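Local structure of proto-oncogene tyrosine-protein kinase receptor Ret (Danio rerio, 7AMK) at residues A46-F51 with L85-G90; P138-N143 with V224-E229; P234-T239 with L259-R264; L325-Q330 with A458-N463. The protein is a receptor tyrosine kinase whose extracellular cadherin-like domains probably take part in recognising GDNF bound to its co-receptor GFR alpha 1. The protein carries 4 engineered substitutions. One frame throughout, in Å; residues are numbered along the deposited sequence.

Interaction 1 of 4, residues A46-F51 with L85-G90; sequences AFTSWF and LTLKVG. With NAG (2-acetamido-2-deoxy-beta-D-glucopyranose), chain O.
Leu87 drives its two methyls between the ring of Phe47, on a short 3-10 turn, and that of Phe51, where the next strand begins. CD1 sits over one face of the Phe51 ring, 3.9 Å from the centroid and 18° off the normal, while Trp50 CB covers the opposite face. CD2 meets the edge of Phe47 at CE1 (3.8 Å) and also touches Thr48 CG2. Leu85 works differently: its CG lies over a face of Phe47, and its CD2 reaches the edge of the Phe51 ring at CZ (4.0 Å) and Trp50 CZ3 (3.8 Å). With CG placed between its backbone N and carbonyl carbon (chi1 55°), Phe47 brings CZ to within 3.7 Å of Thr86 O. An alanine in place of Phe51 is likely to leave Leu87 CD1 without its ring face and open a gap beside Leu85. This buried contact joins the loop after strand 37-40 to strand 83-92, with Leu60 and Leu62 of strand 59-62 and Leu111 of strand 106-114 packing round Phe51.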
loop_
_atom_site.group_PDB
_atom_site.type_symbol
_atom_site.label_atom_id
_atom_site.label_comp_id
_atom_site.label_asym_id
_atom_site.label_seq_id
_atom_site.Cartn_x
_atom_site.Cartn_y
_atom_site.Cartn_z
ATOM N N ALA A 46 29.698 54.296 6.420
ATOM C CA ALA A 46 30.129 55.673 6.200
ATOM C C ALA A 46 29.831 56.143 4.783
ATOM O O ALA A 46 29.483 57.315 4.575
ATOM C CB ALA A 46 31.623 55.811 6.467
ATOM N N PHE A 47 29.970 55.250 3.797
ATOM C CA PHE A 47 29.789 55.663 2.414
ATOM C C PHE A 47 28.348 56.019 2.107
ATOM O O PHE A 47 28.091 56.634 1.073
ATOM C CB PHE A 47 30.286 54.575 1.442
ATOM C CG PHE A 47 29.657 53.217 1.649
ATOM C CD1 PHE A 47 28.321 53.001 1.370
ATOM C CD2 PHE A 47 30.421 52.145 2.089
ATOM C CE1 PHE A 47 27.752 51.763 1.539
ATOM C CE2 PHE A 47 29.849 50.893 2.261
ATOM C CZ PHE A 47 28.511 50.709 1.983
ATOM N N THR A 48 27.406 55.658 2.975
ATOM C CA THR A 48 26.014 55.927 2.655
ATOM C C THR A 48 25.757 57.421 2.572
ATOM O O THR A 48 24.897 57.859 1.795
ATOM C CB THR A 48 25.092 55.261 3.675
ATOM O OG1 THR A 48 25.475 53.889 3.833
ATOM C CG2 THR A 48 23.644 55.314 3.195
ATOM N N SER A 49 26.506 58.222 3.334
ATOM C CA SER A 49 26.361 59.673 3.240
ATOM C C SER A 49 27.014 60.272 1.999
ATOM O O SER A 49 26.981 61.499 1.852
ATOM C CB SER A 49 26.914 60.327 4.489
ATOM O OG SER A 49 25.961 60.199 5.525
ATOM N N TRP A 50 27.612 59.451 1.125
ATOM C CA TRP A 50 27.916 59.873 -0.239
ATOM C C TRP A 50 26.674 59.974 -1.119
ATOM O O TRP A 50 26.785 60.399 -2.274
ATOM C CB TRP A 50 28.880 58.892 -0.926
ATOM C CG TRP A 50 30.160 58.607 -0.198
ATOM C CD1 TRP A 50 30.597 59.181 0.954
ATOM C CD2 TRP A 50 31.167 57.659 -0.582
ATOM N NE1 TRP A 50 31.809 58.652 1.315
ATOM C CE2 TRP A 50 32.183 57.716 0.389
ATOM C CE3 TRP A 50 31.308 56.771 -1.658
ATOM C CZ2 TRP A 50 33.323 56.923 0.326
ATOM C CZ3 TRP A 50 32.442 55.984 -1.721
ATOM C CH2 TRP A 50 33.433 56.064 -0.733
ATOM N N PHE A 51 25.511 59.555 -0.641
ATOM C CA PHE A 51 24.364 59.392 -1.521
ATOM C C PHE A 51 23.131 60.042 -0.914
ATOM O O PHE A 51 23.036 60.238 0.300
ATOM C CB PHE A 51 24.087 57.901 -1.809
ATOM C CG PHE A 51 25.270 57.164 -2.357
ATOM C CD1 PHE A 51 25.551 57.185 -3.710
ATOM C CD2 PHE A 51 26.110 56.459 -1.514
ATOM C CE1 PHE A 51 26.651 56.505 -4.216
ATOM C CE2 PHE A 51 27.202 55.774 -2.017
ATOM C CZ PHE A 51 27.475 55.799 -3.364
ATOM N N LEU A 85 29.885 48.511 -3.522
ATOM C CA LEU A 85 29.199 49.184 -2.428
ATOM C C LEU A 85 27.776 48.670 -2.413
ATOM O O LEU A 85 27.114 48.662 -3.456
ATOM C CB LEU A 85 29.184 50.709 -2.611
ATOM C CG LEU A 85 30.443 51.507 -2.294
ATOM C CD1 LEU A 85 31.610 50.972 -3.080
ATOM C CD2 LEU A 85 30.241 52.988 -2.584
ATOM N N THR A 86 27.304 48.257 -1.245
ATOM C CA THR A 86 25.939 47.777 -1.096
ATOM C C THR A 86 25.158 48.756 -0.230
ATOM O O THR A 86 25.467 48.923 0.951
ATOM C CB THR A 86 25.912 46.370 -0.507
ATOM O OG1 THR A 86 26.626 45.490 -1.378
ATOM C CG2 THR A 86 24.491 45.884 -0.405
ATOM N N LEU A 87 24.167 49.413 -0.829
ATOM C CA LEU A 87 23.238 50.309 -0.154
ATOM C C LEU A 87 21.902 49.619 0.076
ATOM O O LEU A 87 21.483 48.760 -0.700
ATOM C CB LEU A 87 22.986 51.574 -0.980
ATOM C CG LEU A 87 24.145 52.544 -1.147
ATOM C CD1 LEU A 87 23.808 53.577 -2.212
ATOM C CD2 LEU A 87 24.449 53.193 0.192
ATOM N N LYS A 88 21.223 50.030 1.131
ATOM C CA LYS A 88 19.888 49.551 1.450
ATOM C C LYS A 88 18.918 50.716 1.310
ATOM O O LYS A 88 19.119 51.784 1.907
ATOM C CB LYS A 88 19.832 48.954 2.864
ATOM C CG LYS A 88 20.309 47.508 2.933
ATOM C CD LYS A 88 19.590 46.670 1.886
ATOM N N VAL A 89 17.879 50.513 0.515
ATOM C CA VAL A 89 16.848 51.510 0.298
ATOM C C VAL A 89 15.541 50.945 0.835
ATOM O O VAL A 89 15.157 49.820 0.497
ATOM C CB VAL A 89 16.757 51.887 -1.190
ATOM C CG1 VAL A 89 15.546 52.775 -1.462
ATOM C CG2 VAL A 89 18.062 52.587 -1.618
ATOM N N GLY A 90 14.888 51.708 1.707
ATOM C CA GLY A 90 13.601 51.329 2.247
ATOM C C GLY A 90 12.469 52.160 1.678
ATOM O O GLY A 90 12.683 53.267 1.180
HETATM C C1 NAG O . 25.525 64.816 2.236
HETATM C C2 NAG O . 24.390 64.607 3.228
HETATM C C3 NAG O . 24.426 65.701 4.285
HETATM C C4 NAG O . 25.790 65.730 4.967
HETATM C C5 NAG O . 26.934 65.817 3.950
HETATM C C6 NAG O . 28.292 65.603 4.588
HETATM C C7 NAG O . 22.376 63.451 2.422
HETATM C C8 NAG O . 21.061 63.595 1.714
HETATM N N2 NAG O . 23.093 64.573 2.567
HETATM O O3 NAG O . 23.398 65.454 5.239
HETATM O O4 NAG O . 25.871 66.838 5.856
HETATM O O5 NAG O . 26.793 64.802 2.940
HETATM O O6 NAG O . 29.329 66.324 3.937
HETATM O O7 NAG O . 22.772 62.369 2.843
#

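Interaction 2 of 4, residues P138-N143 with V224-E229; sequences PHITEN and VNIYDE. With CA (calcium ion), chain M; CA (calcium ion), chain L.
The imidazole of His139 and the phenol ring of Tyr227 form an offset stack, with centroids 4.5 Å apart and planes 8° from parallel. Tyr227 CE2 lies over one face of the imidazole, 3.4 Å from His139 ND1, and His139 CB covers a face of the Tyr227 ring. In the parallel ladder beneath, the N-H of Ile140 binds Asn225 O and Ile140 O accepts a nearly straight bond from Tyr227 N (2.7 Å). On the other face Ile140 and Ile226 lie alongside each other, Ile140 CG1 to Ile226 CD1 3.7 Å. Glu142 bridges two calcium ions, OE1 to one (2.3 Å) and OE2 to the other (2.4 Å), which Asp228 OD1 and Glu229 O also bind; Asp228 has Arg195 as a further partner. OE2 also takes the N-H of Glu229 on its anti lone pair, fixing the carboxylate's rotation. Asn143 ND2 donates a hydrogen bond to Glu229 OE2 (2.7 Å) from above the carboxylate plane. Calcium held where successive domains meet, here also by Glu196, Asp231 and Asp265, is a cadherin hallmark. Strand 139-141, outermost in its sheet, pairs with strand 215-227, and Leu149 of strand 147-151 packs against Pro138.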
loop_
_atom_site.group_PDB
_atom_site.type_symbol
_atom_site.label_atom_id
_atom_site.label_comp_id
_atom_site.label_asym_id
_atom_site.label_seq_id
_atom_site.Cartn_x
_atom_site.Cartn_y
_atom_site.Cartn_z
ATOM N N PRO A 138 12.010 41.624 -14.005
ATOM C CA PRO A 138 11.134 42.066 -12.916
ATOM C C PRO A 138 10.046 41.029 -12.652
ATOM O O PRO A 138 9.878 40.046 -13.380
ATOM C CB PRO A 138 10.576 43.405 -13.429
ATOM C CG PRO A 138 10.718 43.344 -14.911
ATOM C CD PRO A 138 11.903 42.467 -15.204
ATOM N N HIS A 139 9.337 41.227 -11.550
ATOM C CA HIS A 139 8.211 40.369 -11.240
ATOM C C HIS A 139 7.103 41.248 -10.724
ATOM O O HIS A 139 7.371 42.253 -10.070
ATOM C CB HIS A 139 8.556 39.294 -10.199
ATOM C CG HIS A 139 9.097 39.847 -8.914
ATOM N ND1 HIS A 139 8.288 40.368 -7.923
ATOM C CD2 HIS A 139 10.371 39.972 -8.461
ATOM C CE1 HIS A 139 9.039 40.783 -6.915
ATOM N NE2 HIS A 139 10.305 40.557 -7.218
ATOM N N ILE A 140 5.869 40.895 -11.058
ATOM C CA ILE A 140 4.705 41.506 -10.442
ATOM C C ILE A 140 3.774 40.375 -10.019
ATOM O O ILE A 140 3.896 39.237 -10.470
ATOM C CB ILE A 140 3.995 42.481 -11.394
ATOM C CG1 ILE A 140 3.698 41.761 -12.707
ATOM C CG2 ILE A 140 4.869 43.648 -11.719
ATOM C CD1 ILE A 140 2.883 42.576 -13.666
ATOM N N THR A 141 2.828 40.704 -9.157
ATOM C CA THR A 141 1.826 39.734 -8.756
ATOM C C THR A 141 0.562 39.960 -9.573
ATOM O O THR A 141 0.260 41.085 -9.972
ATOM C CB THR A 141 1.530 39.826 -7.259
ATOM O OG1 THR A 141 2.747 39.637 -6.539
ATOM C CG2 THR A 141 0.517 38.730 -6.818
ATOM N N GLU A 142 -0.152 38.869 -9.849
ATOM C CA GLU A 142 -1.413 38.960 -10.577
ATOM C C GLU A 142 -2.417 39.817 -9.792
ATOM O O GLU A 142 -2.247 40.088 -8.599
ATOM C CB GLU A 142 -1.953 37.547 -10.839
ATOM C CG GLU A 142 -2.297 36.786 -9.574
ATOM C CD GLU A 142 -3.139 35.547 -9.809
ATOM O OE1 GLU A 142 -3.744 35.389 -10.892
ATOM O OE2 GLU A 142 -3.181 34.722 -8.880
ATOM N N ASN A 143 -3.447 40.291 -10.493
ATOM C CA ASN A 143 -4.592 41.004 -9.875
ATOM C C ASN A 143 -4.167 42.265 -9.118
ATOM O O ASN A 143 -4.687 42.564 -8.040
ATOM C CB ASN A 143 -5.383 40.101 -8.925
ATOM C CG ASN A 143 -5.841 38.822 -9.574
ATOM O OD1 ASN A 143 -6.114 38.780 -10.768
ATOM N ND2 ASN A 143 -5.919 37.756 -8.783
ATOM N N VAL A 224 8.955 39.260 -17.813
ATOM C CA VAL A 224 8.406 39.625 -16.512
ATOM C C VAL A 224 7.771 38.373 -15.908
ATOM O O VAL A 224 6.969 37.701 -16.566
ATOM C CB VAL A 224 7.387 40.781 -16.628
ATOM C CG1 VAL A 224 6.803 41.130 -15.260
ATOM C CG2 VAL A 224 8.002 42.055 -17.352
ATOM N N ASN A 225 8.146 38.046 -14.677
ATOM C CA ASN A 225 7.553 36.904 -13.999
ATOM C C ASN A 225 6.264 37.343 -13.312
ATOM O O ASN A 225 6.192 38.452 -12.792
ATOM C CB ASN A 225 8.518 36.306 -12.971
ATOM C CG ASN A 225 9.787 35.705 -13.611
ATOM O OD1 ASN A 225 9.726 34.696 -14.301
ATOM N ND2 ASN A 225 10.930 36.320 -13.353
ATOM N N ILE A 226 5.225 36.505 -13.376
ATOM C CA ILE A 226 3.937 36.809 -12.743
ATOM C C ILE A 226 3.777 35.913 -11.523
ATOM O O ILE A 226 3.731 34.678 -11.647
ATOM C CB ILE A 226 2.744 36.633 -13.697
ATOM C CG1 ILE A 226 2.932 37.396 -15.034
ATOM C CG2 ILE A 226 1.457 37.076 -12.988
ATOM C CD1 ILE A 226 3.107 38.926 -14.933
ATOM N N TYR A 227 3.697 36.536 -10.351
ATOM C CA TYR A 227 3.491 35.816 -9.104
ATOM C C TYR A 227 2.013 35.556 -8.848
ATOM O O TYR A 227 1.139 36.330 -9.240
ATOM C CB TYR A 227 4.078 36.586 -7.924
ATOM C CG TYR A 227 5.582 36.567 -7.879
ATOM C CD1 TYR A 227 6.327 35.891 -8.842
ATOM C CD2 TYR A 227 6.259 37.199 -6.855
ATOM C CE1 TYR A 227 7.728 35.868 -8.791
ATOM C CE2 TYR A 227 7.635 37.181 -6.786
ATOM C CZ TYR A 227 8.365 36.530 -7.752
ATOM O OH TYR A 227 9.732 36.560 -7.653
ATOM N N ASP A 228 1.754 34.457 -8.168
ATOM C CA ASP A 228 0.420 33.923 -7.975
ATOM C C ASP A 228 -0.154 34.437 -6.671
ATOM O O ASP A 228 0.562 34.657 -5.693
ATOM C CB ASP A 228 0.475 32.391 -7.946
ATOM C CG ASP A 228 -0.872 31.756 -7.944
ATOM O OD1 ASP A 228 -1.606 31.959 -8.912
ATOM O OD2 ASP A 228 -1.189 31.022 -6.991
ATOM N N GLU A 229 -1.464 34.602 -6.648
ATOM C CA GLU A 229 -2.159 34.788 -5.388
ATOM C C GLU A 229 -3.299 33.782 -5.324
ATOM O O GLU A 229 -3.637 33.133 -6.315
ATOM C CB GLU A 229 -2.654 36.227 -5.224
ATOM C CG GLU A 229 -3.863 36.559 -6.005
ATOM C CD GLU A 229 -4.378 37.957 -5.668
ATOM O OE1 GLU A 229 -3.692 38.658 -4.894
ATOM O OE2 GLU A 229 -5.461 38.359 -6.168
HETATM CA CA CA M . -3.967 32.492 -8.612
HETATM CA CA CA L . -5.787 34.537 -11.411
HETATM O O HOH W 1 -7.858 33.529 -11.815
HETATM O O HOH W 2 -6.472 36.715 -11.860
#

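Interaction 3 of 4, residues P234-T239 with L259-R264; sequences PYVQGT and LFVYDR. Engineered in segment 234-239: Gln237 (natural residue Asn). With CA (calcium ion), chain N.
Tyr235 and Tyr262 pair through both backbones, Tyr262 N to Tyr235 O at 2.9 Å and the more bent Tyr235 N to Tyr262 O at 3.0 Å, which makes them an antiparallel hydrogen-bonded pair. Further along, a water takes the N-H of Gln237 (2.7 Å) and donates to Phe260 O, spanning the place where the strands part. At the other end both carboxylate oxygens of Asp263 grip a calcium ion, OD2 at 2.4 Å. With chi1 at 63°, the Tyr235 ring is swung across the partner strand and receives Tyr262 CB on one face, 4.0 Å from the centroid. Its OH lies over a face of the Arg264 guanidinium, 3.6 Å from NH2, the phenol ring and guanidinium planes 21° apart. Replacing Tyr235 by an alanine is likely to uncover Tyr262 CB and take away the hydroxyl lying over the Arg264 guanidinium. The engineered Gln237 touches Tyr262 CE1 through CB, and Pro234 CB packs tightly on Val261 CG1 (3.5 Å). Asp230, Asn232, Asp265, Asn277 and Asp341 complete the metal site, and such an acidic calcium site at a domain junction is as in cadherins.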
loop_
_atom_site.group_PDB
_atom_site.type_symbol
_atom_site.label_atom_id
_atom_site.label_comp_id
_atom_site.label_asym_id
_atom_site.label_seq_id
_atom_site.Cartn_x
_atom_site.Cartn_y
_atom_site.Cartn_z
ATOM N N PRO A 234 -11.026 25.744 -4.105
ATOM C CA PRO A 234 -10.906 24.311 -4.363
ATOM C C PRO A 234 -12.224 23.719 -4.825
ATOM O O PRO A 234 -13.299 24.253 -4.566
ATOM C CB PRO A 234 -10.489 23.754 -3.009
ATOM C CG PRO A 234 -11.037 24.740 -2.027
ATOM C CD PRO A 234 -10.866 26.066 -2.680
ATOM N N TYR A 235 -12.130 22.600 -5.542
ATOM C CA TYR A 235 -13.321 21.944 -6.083
ATOM C C TYR A 235 -13.034 20.458 -6.286
ATOM O O TYR A 235 -11.878 20.023 -6.428
ATOM C CB TYR A 235 -13.773 22.570 -7.410
ATOM C CG TYR A 235 -12.744 22.434 -8.539
ATOM C CD1 TYR A 235 -11.733 23.374 -8.693
ATOM C CD2 TYR A 235 -12.792 21.372 -9.447
ATOM C CE1 TYR A 235 -10.776 23.262 -9.738
ATOM C CE2 TYR A 235 -11.849 21.253 -10.480
ATOM C CZ TYR A 235 -10.848 22.199 -10.619
ATOM O OH TYR A 235 -9.920 22.088 -11.630
ATOM N N VAL A 236 -14.095 19.699 -6.327
ATOM C CA VAL A 236 -13.999 18.278 -6.619
ATOM C C VAL A 236 -14.390 18.064 -8.065
ATOM O O VAL A 236 -15.136 18.852 -8.661
ATOM C CB VAL A 236 -14.877 17.428 -5.680
ATOM C CG1 VAL A 236 -14.288 17.445 -4.294
ATOM C CG2 VAL A 236 -16.279 17.991 -5.658
ATOM N N GLN A 237 -13.852 17.006 -8.643
ATOM C CA GLN A 237 -14.186 16.594 -9.991
ATOM C C GLN A 237 -15.031 15.337 -9.858
ATOM O O GLN A 237 -14.548 14.301 -9.386
ATOM C CB GLN A 237 -12.930 16.365 -10.819
ATOM C CG GLN A 237 -13.199 16.222 -12.301
ATOM C CD GLN A 237 -12.044 16.717 -13.144
ATOM O OE1 GLN A 237 -11.028 17.170 -12.610
ATOM N NE2 GLN A 237 -12.190 16.640 -14.470
ATOM N N GLY A 238 -16.290 15.447 -10.222
ATOM C CA GLY A 238 -17.204 14.319 -10.114
ATOM C C GLY A 238 -17.871 14.284 -8.747
ATOM O O GLY A 238 -18.609 15.208 -8.395
ATOM N N THR A 239 -17.609 13.226 -7.984
ATOM C CA THR A 239 -18.273 13.029 -6.705
ATOM C C THR A 239 -17.525 13.736 -5.582
ATOM O O THR A 239 -16.312 13.959 -5.654
ATOM C CB THR A 239 -18.391 11.540 -6.378
ATOM O OG1 THR A 239 -18.968 11.386 -5.082
ATOM C CG2 THR A 239 -17.017 10.876 -6.382
ATOM N N LEU A 259 -10.183 10.796 -1.748
ATOM C CA LEU A 259 -10.873 11.873 -2.443
ATOM C C LEU A 259 -9.864 12.933 -2.878
ATOM O O LEU A 259 -8.961 13.309 -2.117
ATOM C CB LEU A 259 -11.968 12.493 -1.564
ATOM C CG LEU A 259 -13.266 11.702 -1.379
ATOM C CD1 LEU A 259 -14.201 12.391 -0.392
ATOM C CD2 LEU A 259 -13.976 11.491 -2.710
ATOM N N PHE A 260 -10.027 13.403 -4.109
ATOM C CA PHE A 260 -9.136 14.370 -4.732
ATOM C C PHE A 260 -9.818 15.724 -4.782
ATOM O O PHE A 260 -10.982 15.821 -5.185
ATOM C CB PHE A 260 -8.750 13.931 -6.149
ATOM C CG PHE A 260 -7.882 12.706 -6.181
ATOM C CD1 PHE A 260 -6.516 12.810 -5.988
ATOM C CD2 PHE A 260 -8.436 11.457 -6.364
ATOM C CE1 PHE A 260 -5.710 11.680 -6.002
ATOM C CE2 PHE A 260 -7.644 10.326 -6.376
ATOM C CZ PHE A 260 -6.274 10.438 -6.197
ATOM N N VAL A 261 -9.092 16.763 -4.375
ATOM C CA VAL A 261 -9.561 18.139 -4.444
ATOM C C VAL A 261 -8.544 18.918 -5.256
ATOM O O VAL A 261 -7.336 18.724 -5.089
ATOM C CB VAL A 261 -9.756 18.745 -3.033
ATOM C CG1 VAL A 261 -9.838 20.269 -3.095
ATOM C CG2 VAL A 261 -10.992 18.117 -2.369
ATOM N N TYR A 262 -9.023 19.777 -6.140
ATOM C CA TYR A 262 -8.169 20.503 -7.060
ATOM C C TYR A 262 -8.253 21.997 -6.804
ATOM O O TYR A 262 -9.298 22.522 -6.407
ATOM C CB TYR A 262 -8.538 20.209 -8.522
ATOM C CG TYR A 262 -8.555 18.726 -8.825
ATOM C CD1 TYR A 262 -9.696 17.956 -8.587
ATOM C CD2 TYR A 262 -7.425 18.086 -9.324
ATOM C CE1 TYR A 262 -9.703 16.586 -8.856
ATOM C CE2 TYR A 262 -7.423 16.740 -9.586
ATOM C CZ TYR A 262 -8.554 15.984 -9.359
ATOM O OH TYR A 262 -8.517 14.627 -9.639
ATOM N N ASP A 263 -7.130 22.677 -7.030
ATOM C CA ASP A 263 -7.065 24.124 -6.843
ATOM C C ASP A 263 -6.134 24.680 -7.913
ATOM O O ASP A 263 -4.980 24.252 -8.011
ATOM C CB ASP A 263 -6.570 24.468 -5.427
ATOM C CG ASP A 263 -6.795 25.924 -5.052
ATOM O OD1 ASP A 263 -6.479 26.814 -5.854
ATOM O OD2 ASP A 263 -7.285 26.182 -3.940
ATOM N N ARG A 264 -6.635 25.611 -8.727
ATOM C CA ARG A 264 -5.825 26.123 -9.828
ATOM C C ARG A 264 -4.650 26.970 -9.362
ATOM O O ARG A 264 -3.704 27.170 -10.136
ATOM C CB ARG A 264 -6.699 26.921 -10.792
ATOM C CG ARG A 264 -7.746 26.043 -11.445
ATOM C CD ARG A 264 -8.509 26.755 -12.553
ATOM N NE ARG A 264 -9.485 25.844 -13.152
ATOM C CZ ARG A 264 -9.221 24.972 -14.120
ATOM N NH1 ARG A 264 -8.017 24.882 -14.664
ATOM N NH2 ARG A 264 -10.194 24.170 -14.552
HETATM CA CA CA N . -6.864 28.566 -4.035
HETATM O O HOH W 3 -12.427 15.057 -7.501
#

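Interaction 4 of 4, residues L325-Q330 with A458-N463; sequences LSVTEQ and AQEQQN
Ser326 lies against the amide end of Gln462, with Ser326 CB 3.4 Å from Gln462 NE2, and its OG comes close to the side-chain amide of Asn463. Gln462 gets there through an extended chain whose CG is anti to the backbone N (chi1 172°), laying the amide alongside the serine backbone. Ser326 OG accepts the N-H of Thr328 (3.2 Å, 167° at the hydrogen), which makes an ST turn, and it also accepts from Thr328 OG1 at 3.0 Å. Two donors of its own loop thus fix the serine oxygen. On the other segment, Glu460 does comparable work: OE1 takes the N-H of Asn463 at 2.7 Å on the syn side, tilted out of the carboxylate plane, and OE2 receives a weak bond from Gln462 N. Val327 and Glu460 slide past each other, Val327 CG2 to Glu460 CD 4.2 Å. The contact links cadherin-like domains 3 and 4, joining the type I turn between strands 312-321 and 331-341 to the end of strand 451-460; Val327 also packs on Ile399, and Leu325 on Trp289 of helix 288-293.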
loop_
_atom_site.group_PDB
_atom_site.type_symbol
_atom_site.label_atom_id
_atom_site.label_comp_id
_atom_site.label_asym_id
_atom_site.label_seq_id
_atom_site.Cartn_x
_atom_site.Cartn_y
_atom_site.Cartn_z
ATOM N N LEU A 325 -9.268 -2.125 14.399
ATOM C CA LEU A 325 -10.642 -2.123 14.888
ATOM C C LEU A 325 -11.072 -3.526 15.283
ATOM O O LEU A 325 -10.879 -4.486 14.528
ATOM C CB LEU A 325 -11.598 -1.573 13.836
ATOM C CG LEU A 325 -12.021 -0.127 14.083
ATOM C CD1 LEU A 325 -13.535 0.016 13.977
ATOM C CD2 LEU A 325 -11.507 0.363 15.438
ATOM N N SER A 326 -11.660 -3.639 16.474
ATOM C CA SER A 326 -12.127 -4.927 16.950
ATOM C C SER A 326 -13.030 -5.569 15.905
ATOM O O SER A 326 -13.805 -4.891 15.226
ATOM C CB SER A 326 -12.873 -4.760 18.272
ATOM O OG SER A 326 -13.542 -5.954 18.618
ATOM N N VAL A 327 -12.908 -6.884 15.756
ATOM C CA VAL A 327 -13.742 -7.575 14.787
ATOM C C VAL A 327 -15.210 -7.587 15.171
ATOM O O VAL A 327 -16.046 -7.923 14.326
ATOM C CB VAL A 327 -13.227 -9.009 14.587
ATOM C CG1 VAL A 327 -11.805 -8.968 14.093
ATOM C CG2 VAL A 327 -13.338 -9.799 15.889
ATOM N N THR A 328 -15.556 -7.209 16.408
ATOM C CA THR A 328 -16.955 -7.181 16.814
ATOM C C THR A 328 -17.650 -5.866 16.479
ATOM O O THR A 328 -18.883 -5.820 16.504
ATOM C CB THR A 328 -17.100 -7.479 18.322
ATOM O OG1 THR A 328 -16.499 -6.443 19.103
ATOM C CG2 THR A 328 -16.445 -8.806 18.678
ATOM N N GLU A 329 -16.904 -4.817 16.128
ATOM C CA GLU A 329 -17.507 -3.516 15.863
ATOM C C GLU A 329 -18.275 -3.501 14.545
ATOM O O GLU A 329 -17.846 -4.071 13.534
ATOM C CB GLU A 329 -16.436 -2.423 15.853
ATOM C CG GLU A 329 -16.172 -1.785 17.221
ATOM N N GLN A 330 -19.410 -2.815 14.559
ATOM C CA GLN A 330 -20.301 -2.766 13.406
ATOM C C GLN A 330 -20.992 -1.412 13.430
ATOM O O GLN A 330 -21.814 -1.157 14.314
ATOM C CB GLN A 330 -21.315 -3.903 13.460
ATOM C CG GLN A 330 -22.487 -3.726 12.514
ATOM C CD GLN A 330 -23.578 -4.753 12.738
ATOM O OE1 GLN A 330 -23.418 -5.690 13.524
ATOM N NE2 GLN A 330 -24.699 -4.581 12.047
ATOM N N ALA A 458 -8.860 -21.922 17.774
ATOM C CA ALA A 458 -8.403 -20.614 17.351
ATOM C C ALA A 458 -8.860 -19.595 18.377
ATOM O O ALA A 458 -9.912 -19.764 18.994
ATOM C CB ALA A 458 -8.941 -20.256 15.967
ATOM N N GLN A 459 -8.066 -18.543 18.559
ATOM C CA GLN A 459 -8.354 -17.501 19.540
ATOM C C GLN A 459 -8.008 -16.151 18.923
ATOM O O GLN A 459 -6.846 -15.897 18.593
ATOM C CB GLN A 459 -7.565 -17.728 20.850
ATOM C CG GLN A 459 -7.696 -16.573 21.866
ATOM C CD GLN A 459 -7.041 -16.839 23.238
ATOM O OE1 GLN A 459 -6.645 -17.965 23.566
ATOM N NE2 GLN A 459 -6.938 -15.789 24.039
ATOM N N GLU A 460 -9.018 -15.297 18.764
ATOM C CA GLU A 460 -8.791 -13.902 18.408
ATOM C C GLU A 460 -8.272 -13.164 19.639
ATOM O O GLU A 460 -8.772 -13.370 20.747
ATOM C CB GLU A 460 -10.093 -13.279 17.887
ATOM C CG GLU A 460 -9.933 -11.949 17.151
ATOM C CD GLU A 460 -9.911 -10.746 18.084
ATOM O OE1 GLU A 460 -10.699 -10.724 19.057
ATOM O OE2 GLU A 460 -9.114 -9.815 17.836
ATOM N N GLN A 461 -7.258 -12.313 19.454
ATOM C CA GLN A 461 -6.519 -11.807 20.613
ATOM C C GLN A 461 -7.217 -10.624 21.281
ATOM O O GLN A 461 -7.383 -10.606 22.504
ATOM C CB GLN A 461 -5.088 -11.425 20.214
ATOM C CG GLN A 461 -4.151 -12.620 19.988
ATOM C CD GLN A 461 -4.352 -13.744 21.002
ATOM O OE1 GLN A 461 -5.117 -14.675 20.760
ATOM N NE2 GLN A 461 -3.648 -13.669 22.133
ATOM N N GLN A 462 -7.641 -9.631 20.501
ATOM C CA GLN A 462 -8.215 -8.428 21.097
ATOM C C GLN A 462 -9.429 -8.737 21.977
ATOM O O GLN A 462 -9.563 -8.179 23.072
ATOM C CB GLN A 462 -8.585 -7.433 20.008
ATOM C CG GLN A 462 -9.360 -6.252 20.538
ATOM C CD GLN A 462 -9.325 -5.067 19.606
ATOM O OE1 GLN A 462 -8.671 -5.099 18.557
ATOM N NE2 GLN A 462 -10.029 -4.003 19.984
ATOM N N ASN A 463 -10.333 -9.610 21.521
ATOM C CA ASN A 463 -11.552 -9.896 22.270
ATOM C C ASN A 463 -11.566 -11.269 22.928
ATOM O O ASN A 463 -12.506 -11.572 23.671
ATOM C CB ASN A 463 -12.785 -9.772 21.364
ATOM C CG ASN A 463 -12.887 -8.420 20.713
ATOM O OD1 ASN A 463 -12.266 -8.174 19.678
ATOM N ND2 ASN A 463 -13.669 -7.528 21.312
#

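In the fold
The four contacts follow one another along the chain and along the elongated molecule, and their centres spread accordingly: interactions 1 and 4 lie about 75 Å apart on opposite sides of the chain's centre. Interactions 2 and 3 are close neighbours, with nearest atoms about 5 Å apart and centres about 25 Å apart, and each supplies ligands to calcium where the second and third cadherin-like domains meet. Interaction 1, about 29 Å from interaction 2 between centres, lies beside a glycan in the first domain; both touch the second subunit. Interaction 4 joins the third and fourth domains without metal, its centre about 37 Å from that of interaction 3.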